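Local coordinates for ribosomal protein uL16 3-hydroxylase (Escherichia coli, PDB 4CCL), which catalyses the iron(II)- and 2-oxoglutarate-dependent hydroxylation of an arginine of ribosomal protein uL16, and so helps regulate growth, at residues F31-S36 with M196-G201; I272-H277 with Y319-K324; N226-P231 with M247-E252; H16-P21 with I181-P186. All blocks are in the same frame, centred on the assembly; numbering follows the deposited sequence.

Contact 1 (F31-S36 with M196-G201)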
# COMPACT_ATOMS: atom_id res chain seq x y z
N PHE B 31 -23.50 -22.86 -34.36
CA PHE B 31 -22.30 -22.21 -33.87
C PHE B 31 -21.10 -22.51 -34.76
O PHE B 31 -20.75 -23.67 -34.98
CB PHE B 31 -22.01 -22.61 -32.43
CG PHE B 31 -20.77 -21.98 -31.86
CD1 PHE B 31 -20.78 -20.65 -31.47
CD2 PHE B 31 -19.61 -22.72 -31.70
CE1 PHE B 31 -19.64 -20.07 -30.94
CE2 PHE B 31 -18.47 -22.14 -31.18
CZ PHE B 31 -18.49 -20.82 -30.80
N ILE B 32 -20.50 -21.45 -35.27
CA ILE B 32 -19.31 -21.56 -36.11
C ILE B 32 -18.13 -21.02 -35.33
O ILE B 32 -18.10 -19.84 -34.96
CB ILE B 32 -19.47 -20.77 -37.41
CG1 ILE B 32 -20.75 -21.20 -38.13
CG2 ILE B 32 -18.25 -20.97 -38.30
CD1 ILE B 32 -21.41 -20.08 -38.92
N ASP B 33 -17.16 -21.89 -35.07
CA ASP B 33 -16.00 -21.53 -34.27
C ASP B 33 -15.21 -20.39 -34.90
O ASP B 33 -14.94 -20.41 -36.10
CB ASP B 33 -15.11 -22.75 -34.05
CG ASP B 33 -15.80 -23.84 -33.26
OD1 ASP B 33 -16.94 -24.21 -33.63
OD2 ASP B 33 -15.22 -24.32 -32.26
N PRO B 34 -14.84 -19.39 -34.08
CA PRO B 34 -14.10 -18.23 -34.57
C PRO B 34 -12.68 -18.60 -34.99
O PRO B 34 -12.10 -17.95 -35.86
CB PRO B 34 -14.06 -17.30 -33.35
CG PRO B 34 -14.19 -18.21 -32.18
CD PRO B 34 -15.08 -19.33 -32.63
N ILE B 35 -12.14 -19.66 -34.38
CA ILE B 35 -10.77 -20.05 -34.62
C ILE B 35 -10.67 -21.58 -34.72
O ILE B 35 -11.59 -22.29 -34.33
CB ILE B 35 -9.84 -19.49 -33.50
CG1 ILE B 35 -8.39 -19.41 -33.96
CG2 ILE B 35 -9.99 -20.28 -32.22
CD1 ILE B 35 -7.42 -18.97 -32.88
N SER B 36 -9.55 -22.07 -35.25
CA SER B 36 -9.34 -23.50 -35.45
C SER B 36 -8.20 -23.97 -34.55
O SER B 36 -7.37 -23.16 -34.14
CB SER B 36 -9.01 -23.79 -36.92
OG SER B 36 -7.61 -23.73 -37.15
N MSE B 196 -13.22 -27.92 -28.51
CA MSE B 196 -12.84 -26.53 -28.33
C MSE B 196 -13.81 -25.84 -27.37
O MSE B 196 -15.03 -25.88 -27.57
CB MSE B 196 -12.82 -25.80 -29.68
CG MSE B 196 -11.67 -26.22 -30.58
SE MSE B 196 -10.02 -25.25 -30.20
CE MSE B 196 -10.25 -23.79 -31.46
N ASN B 197 -13.27 -25.23 -26.33
CA ASN B 197 -14.09 -24.51 -25.36
C ASN B 197 -13.67 -23.05 -25.25
O ASN B 197 -12.48 -22.73 -25.24
CB ASN B 197 -14.02 -25.17 -23.98
CG ASN B 197 -15.10 -26.22 -23.79
OD1 ASN B 197 -15.45 -26.56 -22.66
ND2 ASN B 197 -15.63 -26.74 -24.89
N TYR B 198 -14.66 -22.17 -25.17
CA TYR B 198 -14.40 -20.74 -25.11
C TYR B 198 -14.95 -20.19 -23.81
O TYR B 198 -16.16 -20.06 -23.64
CB TYR B 198 -15.06 -20.03 -26.29
CG TYR B 198 -14.71 -20.64 -27.63
CD1 TYR B 198 -15.37 -21.77 -28.10
CD2 TYR B 198 -13.70 -20.10 -28.41
CE1 TYR B 198 -15.05 -22.33 -29.31
CE2 TYR B 198 -13.37 -20.65 -29.63
CZ TYR B 198 -14.05 -21.77 -30.08
OH TYR B 198 -13.73 -22.34 -31.28
N SER B 199 -14.05 -19.81 -22.92
CA SER B 199 -14.45 -19.29 -21.62
C SER B 199 -14.42 -17.77 -21.62
O SER B 199 -13.36 -17.15 -21.77
CB SER B 199 -13.56 -19.86 -20.52
OG SER B 199 -13.71 -21.27 -20.43
N VAL B 200 -15.60 -17.17 -21.44
CA VAL B 200 -15.70 -15.74 -21.26
C VAL B 200 -15.62 -15.56 -19.77
O VAL B 200 -16.54 -15.95 -19.03
CB VAL B 200 -17.06 -15.20 -21.72
CG1 VAL B 200 -17.14 -13.69 -21.52
CG2 VAL B 200 -17.32 -15.57 -23.17
N GLY B 201 -14.51 -14.98 -19.32
CA GLY B 201 -14.24 -14.86 -17.91
C GLY B 201 -14.62 -13.50 -17.39
O GLY B 201 -14.77 -12.54 -18.15

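Contact 2 (I272-H277 with Y319-K324)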
# COMPACT_ATOMS: atom_id res chain seq x y z
N ILE B 272 -9.03 -0.06 -13.02
CA ILE B 272 -9.98 -0.99 -13.64
C ILE B 272 -9.94 -0.98 -15.18
O ILE B 272 -10.39 -1.93 -15.82
CB ILE B 272 -11.42 -0.73 -13.14
CG1 ILE B 272 -12.32 -1.95 -13.37
CG2 ILE B 272 -12.00 0.53 -13.77
CD1 ILE B 272 -11.93 -3.15 -12.54
N SER B 273 -9.38 0.08 -15.76
CA SER B 273 -9.26 0.17 -17.21
C SER B 273 -8.05 -0.60 -17.75
O SER B 273 -7.87 -0.71 -18.97
CB SER B 273 -9.22 1.63 -17.67
OG SER B 273 -8.26 2.37 -16.93
N GLN B 274 -7.23 -1.12 -16.85
CA GLN B 274 -6.08 -1.94 -17.23
C GLN B 274 -6.47 -3.41 -17.38
O GLN B 274 -7.28 -3.93 -16.61
CB GLN B 274 -4.96 -1.79 -16.20
CG GLN B 274 -3.76 -1.00 -16.71
CD GLN B 274 -2.96 -0.37 -15.59
OE1 GLN B 274 -1.73 -0.40 -15.59
NE2 GLN B 274 -3.65 0.22 -14.62
N SER B 275 -5.89 -4.07 -18.37
CA SER B 275 -6.17 -5.48 -18.64
C SER B 275 -5.26 -6.42 -17.85
O SER B 275 -4.08 -6.14 -17.66
CB SER B 275 -6.06 -5.78 -20.14
OG SER B 275 -6.33 -7.14 -20.41
N ARG B 276 -5.82 -7.53 -17.39
CA ARG B 276 -5.07 -8.52 -16.63
C ARG B 276 -4.09 -9.31 -17.50
O ARG B 276 -3.21 -10.00 -16.99
CB ARG B 276 -6.01 -9.48 -15.90
CG ARG B 276 -6.71 -8.88 -14.69
CD ARG B 276 -7.73 -9.83 -14.07
NE ARG B 276 -7.12 -11.01 -13.47
CZ ARG B 276 -7.10 -12.22 -14.04
NH1 ARG B 276 -7.67 -12.40 -15.23
NH2 ARG B 276 -6.53 -13.24 -13.42
N HIS B 277 -4.23 -9.20 -18.82
CA HIS B 277 -3.32 -9.86 -19.74
C HIS B 277 -2.67 -8.86 -20.69
O HIS B 277 -3.17 -7.75 -20.88
CB HIS B 277 -4.04 -10.94 -20.55
CG HIS B 277 -4.75 -11.95 -19.70
ND1 HIS B 277 -6.12 -11.93 -19.51
CD2 HIS B 277 -4.29 -13.00 -18.99
CE1 HIS B 277 -6.46 -12.93 -18.72
NE2 HIS B 277 -5.37 -13.60 -18.39
N TYR B 319 -11.57 6.36 -19.24
CA TYR B 319 -10.27 5.77 -18.99
C TYR B 319 -9.98 4.65 -19.98
O TYR B 319 -10.75 3.69 -20.08
CB TYR B 319 -10.17 5.24 -17.56
CG TYR B 319 -10.41 6.29 -16.49
CD1 TYR B 319 -11.69 6.60 -16.07
CD2 TYR B 319 -9.34 6.97 -15.92
CE1 TYR B 319 -11.91 7.57 -15.10
CE2 TYR B 319 -9.55 7.93 -14.95
CZ TYR B 319 -10.84 8.23 -14.54
OH TYR B 319 -11.05 9.18 -13.58
N ALA B 320 -8.89 4.80 -20.72
CA ALA B 320 -8.45 3.77 -21.65
C ALA B 320 -7.09 3.22 -21.25
O ALA B 320 -6.08 3.93 -21.33
CB ALA B 320 -8.40 4.33 -23.07
N ASN B 321 -7.07 1.96 -20.82
CA ASN B 321 -5.83 1.26 -20.48
C ASN B 321 -4.98 2.02 -19.45
O ASN B 321 -3.78 2.20 -19.63
CB ASN B 321 -5.04 0.92 -21.75
CG ASN B 321 -3.84 0.03 -21.48
OD1 ASN B 321 -3.98 -1.10 -21.03
ND2 ASN B 321 -2.65 0.55 -21.78
N GLY B 322 -5.62 2.49 -18.39
CA GLY B 322 -4.92 3.16 -17.31
C GLY B 322 -4.83 4.67 -17.44
O GLY B 322 -4.57 5.37 -16.46
N GLU B 323 -5.05 5.18 -18.65
CA GLU B 323 -4.91 6.61 -18.90
C GLU B 323 -6.25 7.32 -18.98
O GLU B 323 -7.16 6.89 -19.68
CB GLU B 323 -4.11 6.84 -20.19
CG GLU B 323 -2.71 6.28 -20.15
CD GLU B 323 -2.19 5.91 -21.52
OE1 GLU B 323 -2.84 6.30 -22.52
OE2 GLU B 323 -1.15 5.23 -21.61
N LYS B 324 -6.35 8.43 -18.24
CA LYS B 324 -7.56 9.22 -18.23
C LYS B 324 -7.65 10.11 -19.46
O LYS B 324 -6.74 10.88 -19.75
CB LYS B 324 -7.61 10.09 -16.97
CG LYS B 324 -8.78 11.06 -16.91
CD LYS B 324 -8.63 12.01 -15.73
CE LYS B 324 -9.58 13.19 -15.83
NZ LYS B 324 -9.16 14.31 -14.94
O HOH W 1 -3.32 -3.02 -19.60

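Contact 3 (N226-P231 with M247-E252)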
# COMPACT_ATOMS: atom_id res chain seq x y z
N ASN B 226 -0.77 15.24 4.71
CA ASN B 226 -1.14 15.98 5.91
C ASN B 226 -0.83 15.20 7.18
O ASN B 226 -1.26 14.06 7.35
CB ASN B 226 -2.62 16.37 5.86
CG ASN B 226 -3.53 15.16 5.83
OD1 ASN B 226 -3.26 14.17 5.15
ND2 ASN B 226 -4.62 15.23 6.59
N TYR B 227 -0.08 15.83 8.08
CA TYR B 227 0.34 15.18 9.32
C TYR B 227 -0.70 15.22 10.44
O TYR B 227 -1.48 16.17 10.53
CB TYR B 227 1.66 15.76 9.81
CG TYR B 227 2.83 15.34 8.95
CD1 TYR B 227 3.09 15.97 7.74
CD2 TYR B 227 3.66 14.30 9.34
CE1 TYR B 227 4.15 15.58 6.95
CE2 TYR B 227 4.72 13.90 8.55
CZ TYR B 227 4.97 14.55 7.36
OH TYR B 227 6.03 14.17 6.57
N TYR B 228 -0.72 14.18 11.26
CA TYR B 228 -1.50 14.16 12.49
C TYR B 228 -1.10 15.36 13.33
O TYR B 228 0.09 15.68 13.44
CB TYR B 228 -1.24 12.85 13.25
CG TYR B 228 -1.89 12.77 14.62
CD1 TYR B 228 -1.25 13.27 15.75
CD2 TYR B 228 -3.14 12.18 14.78
CE1 TYR B 228 -1.84 13.19 17.00
CE2 TYR B 228 -3.74 12.09 16.03
CZ TYR B 228 -3.08 12.60 17.13
OH TYR B 228 -3.67 12.52 18.38
N SER B 229 -2.08 16.03 13.93
CA SER B 229 -1.81 17.23 14.72
C SER B 229 -2.66 17.25 15.99
O SER B 229 -3.83 16.87 15.96
CB SER B 229 -2.07 18.49 13.89
OG SER B 229 -3.46 18.66 13.65
N ASP B 230 -2.06 17.67 17.09
CA ASP B 230 -2.74 17.65 18.38
C ASP B 230 -2.44 18.87 19.26
O ASP B 230 -1.79 18.74 20.30
CB ASP B 230 -2.39 16.36 19.13
CG ASP B 230 -0.89 16.10 19.17
OD1 ASP B 230 -0.13 16.87 18.55
OD2 ASP B 230 -0.48 15.11 19.82
N PRO B 231 -2.91 20.06 18.85
CA PRO B 231 -2.73 21.26 19.67
C PRO B 231 -3.51 21.15 20.97
O PRO B 231 -3.19 21.76 21.99
CB PRO B 231 -3.32 22.37 18.80
CG PRO B 231 -4.33 21.67 17.94
CD PRO B 231 -3.74 20.32 17.66
N MSE B 247 -6.50 7.18 18.32
CA MSE B 247 -6.71 6.13 17.33
C MSE B 247 -7.80 6.55 16.35
O MSE B 247 -7.65 6.40 15.13
CB MSE B 247 -7.11 4.82 18.00
CG MSE B 247 -6.08 4.28 18.98
SE MSE B 247 -4.45 3.69 18.08
CE MSE B 247 -5.18 2.20 17.05
N ASP B 248 -8.90 7.05 16.91
CA ASP B 248 -10.03 7.50 16.11
C ASP B 248 -9.65 8.61 15.14
O ASP B 248 -10.06 8.59 13.99
CB ASP B 248 -11.18 7.98 17.02
CG ASP B 248 -11.92 6.83 17.67
OD1 ASP B 248 -11.85 5.70 17.14
OD2 ASP B 248 -12.58 7.07 18.71
N LYS B 249 -8.86 9.57 15.61
CA LYS B 249 -8.40 10.66 14.75
C LYS B 249 -7.54 10.09 13.62
O LYS B 249 -7.77 10.38 12.44
CB LYS B 249 -7.60 11.68 15.57
CG LYS B 249 -7.54 13.07 14.95
CD LYS B 249 -7.59 14.16 16.00
CE LYS B 249 -6.20 14.58 16.46
NZ LYS B 249 -5.48 15.34 15.40
N LEU B 250 -6.59 9.24 14.01
CA LEU B 250 -5.68 8.59 13.07
C LEU B 250 -6.40 7.85 11.95
O LEU B 250 -6.09 8.04 10.77
CB LEU B 250 -4.74 7.64 13.82
CG LEU B 250 -3.66 8.29 14.68
CD1 LEU B 250 -3.18 7.33 15.76
CD2 LEU B 250 -2.49 8.75 13.81
N ARG B 251 -7.38 7.02 12.31
CA ARG B 251 -8.16 6.29 11.31
C ARG B 251 -9.04 7.24 10.48
O ARG B 251 -9.22 7.05 9.27
CB ARG B 251 -9.01 5.21 11.98
CG ARG B 251 -10.44 5.11 11.47
CD ARG B 251 -11.06 3.78 11.84
NE ARG B 251 -10.66 3.33 13.17
CZ ARG B 251 -11.30 3.63 14.28
NH1 ARG B 251 -12.38 4.40 14.24
NH2 ARG B 251 -10.86 3.17 15.45
N GLU B 252 -9.55 8.26 11.15
CA GLU B 252 -10.41 9.24 10.51
C GLU B 252 -9.66 9.94 9.39
O GLU B 252 -10.25 10.32 8.38
CB GLU B 252 -10.93 10.26 11.53
CG GLU B 252 -12.24 10.91 11.15
CD GLU B 252 -13.35 9.90 10.89
OE1 GLU B 252 -13.40 8.87 11.60
OE2 GLU B 252 -14.16 10.13 9.97

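Contact 4 (H16-P21 with I181-P186). With SO4 (sulfate ion), chain M.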
# COMPACT_ATOMS: atom_id res chain seq x y z
N HIS B 16 -30.30 -16.28 -12.07
CA HIS B 16 -29.04 -17.02 -12.20
C HIS B 16 -27.76 -16.28 -11.80
O HIS B 16 -27.02 -16.75 -10.94
CB HIS B 16 -28.93 -17.73 -13.54
CG HIS B 16 -29.80 -18.95 -13.64
ND1 HIS B 16 -30.84 -19.05 -14.54
CD2 HIS B 16 -29.81 -20.09 -12.93
CE1 HIS B 16 -31.44 -20.21 -14.38
NE2 HIS B 16 -30.83 -20.87 -13.41
N TRP B 17 -27.49 -15.15 -12.46
CA TRP B 17 -26.22 -14.45 -12.32
C TRP B 17 -25.81 -14.23 -10.87
O TRP B 17 -26.59 -13.72 -10.06
CB TRP B 17 -26.33 -13.09 -13.00
CG TRP B 17 -25.17 -12.19 -12.75
CD1 TRP B 17 -25.12 -11.15 -11.87
CD2 TRP B 17 -23.89 -12.27 -13.37
NE1 TRP B 17 -23.88 -10.56 -11.92
CE2 TRP B 17 -23.10 -11.23 -12.83
CE3 TRP B 17 -23.33 -13.11 -14.33
CZ2 TRP B 17 -21.79 -11.01 -13.22
CZ3 TRP B 17 -22.02 -12.89 -14.72
CH2 TRP B 17 -21.26 -11.85 -14.17
N GLN B 18 -24.58 -14.63 -10.56
CA GLN B 18 -24.01 -14.58 -9.22
C GLN B 18 -24.82 -15.38 -8.19
O GLN B 18 -24.73 -15.12 -6.99
CB GLN B 18 -23.86 -13.13 -8.75
CG GLN B 18 -22.68 -12.40 -9.36
CD GLN B 18 -21.45 -12.45 -8.47
OE1 GLN B 18 -21.54 -12.23 -7.26
NE2 GLN B 18 -20.30 -12.75 -9.06
N LYS B 19 -25.60 -16.35 -8.66
CA LYS B 19 -26.42 -17.17 -7.78
C LYS B 19 -26.26 -18.66 -8.04
O LYS B 19 -25.71 -19.40 -7.23
CB LYS B 19 -27.89 -16.76 -7.88
CG LYS B 19 -28.14 -15.28 -7.66
CD LYS B 19 -29.59 -14.92 -7.86
CE LYS B 19 -29.76 -13.42 -8.02
NZ LYS B 19 -29.17 -12.95 -9.31
N ARG B 20 -26.77 -19.11 -9.19
CA ARG B 20 -26.80 -20.52 -9.53
C ARG B 20 -26.27 -20.75 -10.94
O ARG B 20 -26.46 -19.91 -11.82
CB ARG B 20 -28.24 -21.05 -9.46
CG ARG B 20 -28.95 -20.77 -8.15
CD ARG B 20 -28.25 -21.43 -6.98
NE ARG B 20 -28.28 -22.88 -7.07
CZ ARG B 20 -27.61 -23.69 -6.25
NH1 ARG B 20 -26.85 -23.19 -5.29
NH2 ARG B 20 -27.70 -25.01 -6.40
N PRO B 21 -25.60 -21.89 -11.16
CA PRO B 21 -25.13 -22.24 -12.50
C PRO B 21 -26.24 -22.77 -13.40
O PRO B 21 -27.23 -23.31 -12.91
CB PRO B 21 -24.11 -23.35 -12.23
CG PRO B 21 -24.57 -23.98 -10.97
CD PRO B 21 -25.14 -22.86 -10.14
N ILE B 181 -21.25 -20.62 -14.86
CA ILE B 181 -20.87 -20.95 -13.49
C ILE B 181 -20.55 -19.71 -12.64
O ILE B 181 -19.63 -18.97 -12.96
CB ILE B 181 -19.67 -21.91 -13.45
CG1 ILE B 181 -19.87 -23.04 -14.46
CG2 ILE B 181 -19.48 -22.45 -12.04
CD1 ILE B 181 -18.67 -23.96 -14.62
N PRO B 182 -21.32 -19.48 -11.56
CA PRO B 182 -20.96 -18.43 -10.60
C PRO B 182 -19.75 -18.87 -9.78
O PRO B 182 -19.46 -20.06 -9.73
CB PRO B 182 -22.19 -18.35 -9.68
CG PRO B 182 -23.26 -19.16 -10.35
CD PRO B 182 -22.55 -20.18 -11.17
N PRO B 183 -19.04 -17.91 -9.15
CA PRO B 183 -17.88 -18.27 -8.34
C PRO B 183 -18.25 -19.11 -7.12
O PRO B 183 -19.29 -18.89 -6.51
CB PRO B 183 -17.34 -16.91 -7.88
CG PRO B 183 -18.49 -15.98 -8.00
CD PRO B 183 -19.25 -16.46 -9.19
N GLY B 184 -17.40 -20.08 -6.78
CA GLY B 184 -17.63 -20.90 -5.60
C GLY B 184 -18.16 -22.29 -5.91
O GLY B 184 -18.22 -23.15 -5.03
N PHE B 185 -18.54 -22.52 -7.17
CA PHE B 185 -19.06 -23.82 -7.57
C PHE B 185 -17.98 -24.66 -8.22
O PHE B 185 -17.45 -24.30 -9.27
CB PHE B 185 -20.24 -23.65 -8.54
CG PHE B 185 -21.48 -23.11 -7.89
CD1 PHE B 185 -21.63 -21.75 -7.67
CD2 PHE B 185 -22.51 -23.96 -7.51
CE1 PHE B 185 -22.77 -21.25 -7.07
CE2 PHE B 185 -23.65 -23.46 -6.91
CZ PHE B 185 -23.78 -22.10 -6.69
N PRO B 186 -17.64 -25.80 -7.59
CA PRO B 186 -16.62 -26.68 -8.16
C PRO B 186 -17.10 -27.27 -9.48
O PRO B 186 -18.25 -27.68 -9.59
CB PRO B 186 -16.49 -27.79 -7.11
CG PRO B 186 -17.78 -27.78 -6.38
CD PRO B 186 -18.22 -26.34 -6.35
S SO4 M . -33.34 -23.34 -14.46
O1 SO4 M . -33.37 -22.65 -15.74
O2 SO4 M . -34.39 -22.79 -13.59
O3 SO4 M . -33.58 -24.76 -14.66
O4 SO4 M . -32.04 -23.17 -13.82

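Contact 1 (F31-S36 with M196-G201)
Tyr198 reaches out from strand 195-202 of the JmjC (cupin) sheet and puts its hydroxyl against Asp33, in the loop that precedes helix 37-45. Its ring leans back past the backbone N, with CG anti to the carbonyl carbon (chi1 -52°), and the phenol lands among three residues of that loop. Its OH donates to Asp33 OD2 at 2.7 Å, approaching from the anti side of the carboxylate and 30° out of its plane, while OD2 lies in the plane of the ring, at its edge. The backbone N of Thr137 gives the same oxygen a second bond, so the carboxylate is gripped from two parts of the fold. Phe31 completes an offset edge-to-face pair with the phenol, its edge turned toward the tyrosine face, centroids 5.8 Å apart and planes at 68°. Pro34 adds rigid carbon beside the ring, CG lying 3.6 Å from Tyr198 CE2. Two residues back along the strand, on the same side, Met196 (present as selenomethionine) folds at chi2 and chi3; its CE ends 3.6 Å from Ile35 CG2 and 3.5 Å from Ile35 O, a place suited to a long, pliable, apolar side chain. Asn197 between them points the other way, where its OD1 accepts from Arg140, inferred to bind substrate. One side of the strand thus probably serves the substrate pocket, and the other holds the loop. An amphipathic phenol fits this second task: its ring carbons pack against Phe31 and Pro34, while the hydroxyl offers a partly sheltered carboxylate a neutral donor, so that the anion is probably stabilised without a full counter-charge from the strand.

Contact 2 (I272-H277 with Y319-K324)
Ser273 meets the tight turn of a beta hairpin in the winged-helix domain, where strand 317-320 passes into 323-325 through a type I' turn from Ala320 to Glu323. Its CB rests on the hairpin's first strand, 3.5 Å from Tyr319 O and 3.7 Å from Tyr319 CB. Beyond it, chi1 of 50° sets OG between the backbone N and the carbonyl carbon, and this small bend brings the hydroxyl to the turn: OG accepts from Gly322 N at 3.0 Å, with an N-H...O angle of 143°. The same oxygen is hydrogen-bonded to Gly269 O, so a residue with one short polar arm links helix 263-272 to the hairpin. Each turn residue suits its place. Asn321 tolerates the left-handed backbone that this turn requires, and the backbone of Gly322 would jam a CB against the preceding carbonyl. The main chain of Ser273 also touches the turn, its O lying 3.2 Å from Asn321 CA in a CA-H...O contact. Asn321 ND2 is held by Tyr368 OH, whereas its OD1 accepts from a water that in turn accepts from Ser275 N at 3.0 Å.

Contact 3 (N226-P231 with M247-E252)
A cation-pi pair of Tyr228 and Lys249 joins an extended loop to helix 244-258 in the dimerisation region, far from the active site, where much of the loop is bound to the second subunit. Tyr228 swings its ring toward the helix, CG being anti to the backbone N (chi1 174°), and two consecutive helical residues receive it. Lys249 comes across the ring at about a right angle. As modelled, its NZ stands 4.0 Å from the ring centroid, 22° off the normal and displaced toward the rim, and its CE packs 3.5 Å from Tyr228 CE2. Lysine suits this partly exposed place because its methylenes can cover an aromatic ring while the ammonium, carried round by bends at chi2, chi3 and chi4, reaches a backbone acceptor. That acceptor is Ser229 O, but NZ is modelled too close to it for the details of this bond, or the exact place of NZ over the ring, to be trusted. Leu250 is purely apolar, as befits a buried position, and sets CD2 3.6 Å from Tyr228 CD2.

The second subunit completes the site: its Trp106 meets Tyr228 edge-to-face, and its Arg107 forms a salt bridge with Asp230 OD2. Helix and partner subunit therefore share one tyrosine, which ties the fold of this region to the dimer. Asp230 lies too far from Lys249 for ion pairing, OD1 to NZ being 6.4 Å, and it serves the interface instead, while on the helix Arg251 NH2 makes a weakly bonded salt bridge with Asp248 OD1. Beside the tyrosine, Asp230 OD2 lies at the ring edge, in the ring plane.

Contact 4 (H16-P21 with I181-P186)
Pro21 and Phe185 join the lead-in to edge strand 22-24 of the JmjC sheet to the type II turn, Pro182 to Phe185, that follows the neighbouring strand 178-181. Apolar packing carries most of the contact. Pro21 CD sits over one face of the Phe185 ring, 3.8 Å from its centroid and 19° off the normal, a CH-pi contact for which the slightly polarised CH2 beside a proline nitrogen is well suited. Pro182 packs against the same stretch of backbone, its CD 3.7 Å from Pro21 CB and its CG 3.5 Å from Arg20 C; Pro183 offers its ring carbons to Gln18 NE2, whose polar partner is Asp130.

Of the charged side chains, Arg20 doubles back through bends at chi2 and chi3, so that NH1 lies at the edge of the Phe185 ring, in its plane and 3.5 Å from CZ. The guanidinium stands 77° to the ring, turning its own face to that edge, while its NH2 pairs with Glu146.

Hydrogen bonds lie within or beside the segments, none of them joining the two. His16 O accepts from both Lys19 N and Arg20 N, folding the first segment. In the turn, Pro183 and Gly184 fill the central positions, where glycine takes a positive phi that would crowd any CB. Phe185 O accepts from ND1 of His187, an iron ligand, so the turn probably helps orient that imidazole. At the start of segment 16-21, a sulfate, probably from the crystallisation liquor and also held by Arg15, binds the edge of the His16 ring: NE2 donates to O4 at 2.6 Å, with an angle of 133°.

How the contacts relate
Contacts 1 and 4 both brace the JmjC sheet against N-terminal loops and alternate along the chain, their centres about 21 Å apart; contact 1 holds an inner strand through one phenol-carboxylate bond, contact 4 the turn after a strand near the edge, through proline and aromatic packing. Contact 2 belongs to the winged-helix domain and relies on small polar groups, backbone and water. These three are partly buried. Contact 3, about 55 Å from contact 1 between centres, is buried although remote from the chain's centre, probably because the second subunit packs on it. Contacts 3 and 4 both touch that subunit and put a cationic side chain beside an aromatic ring, but only contact 3 makes a cation-pi pair.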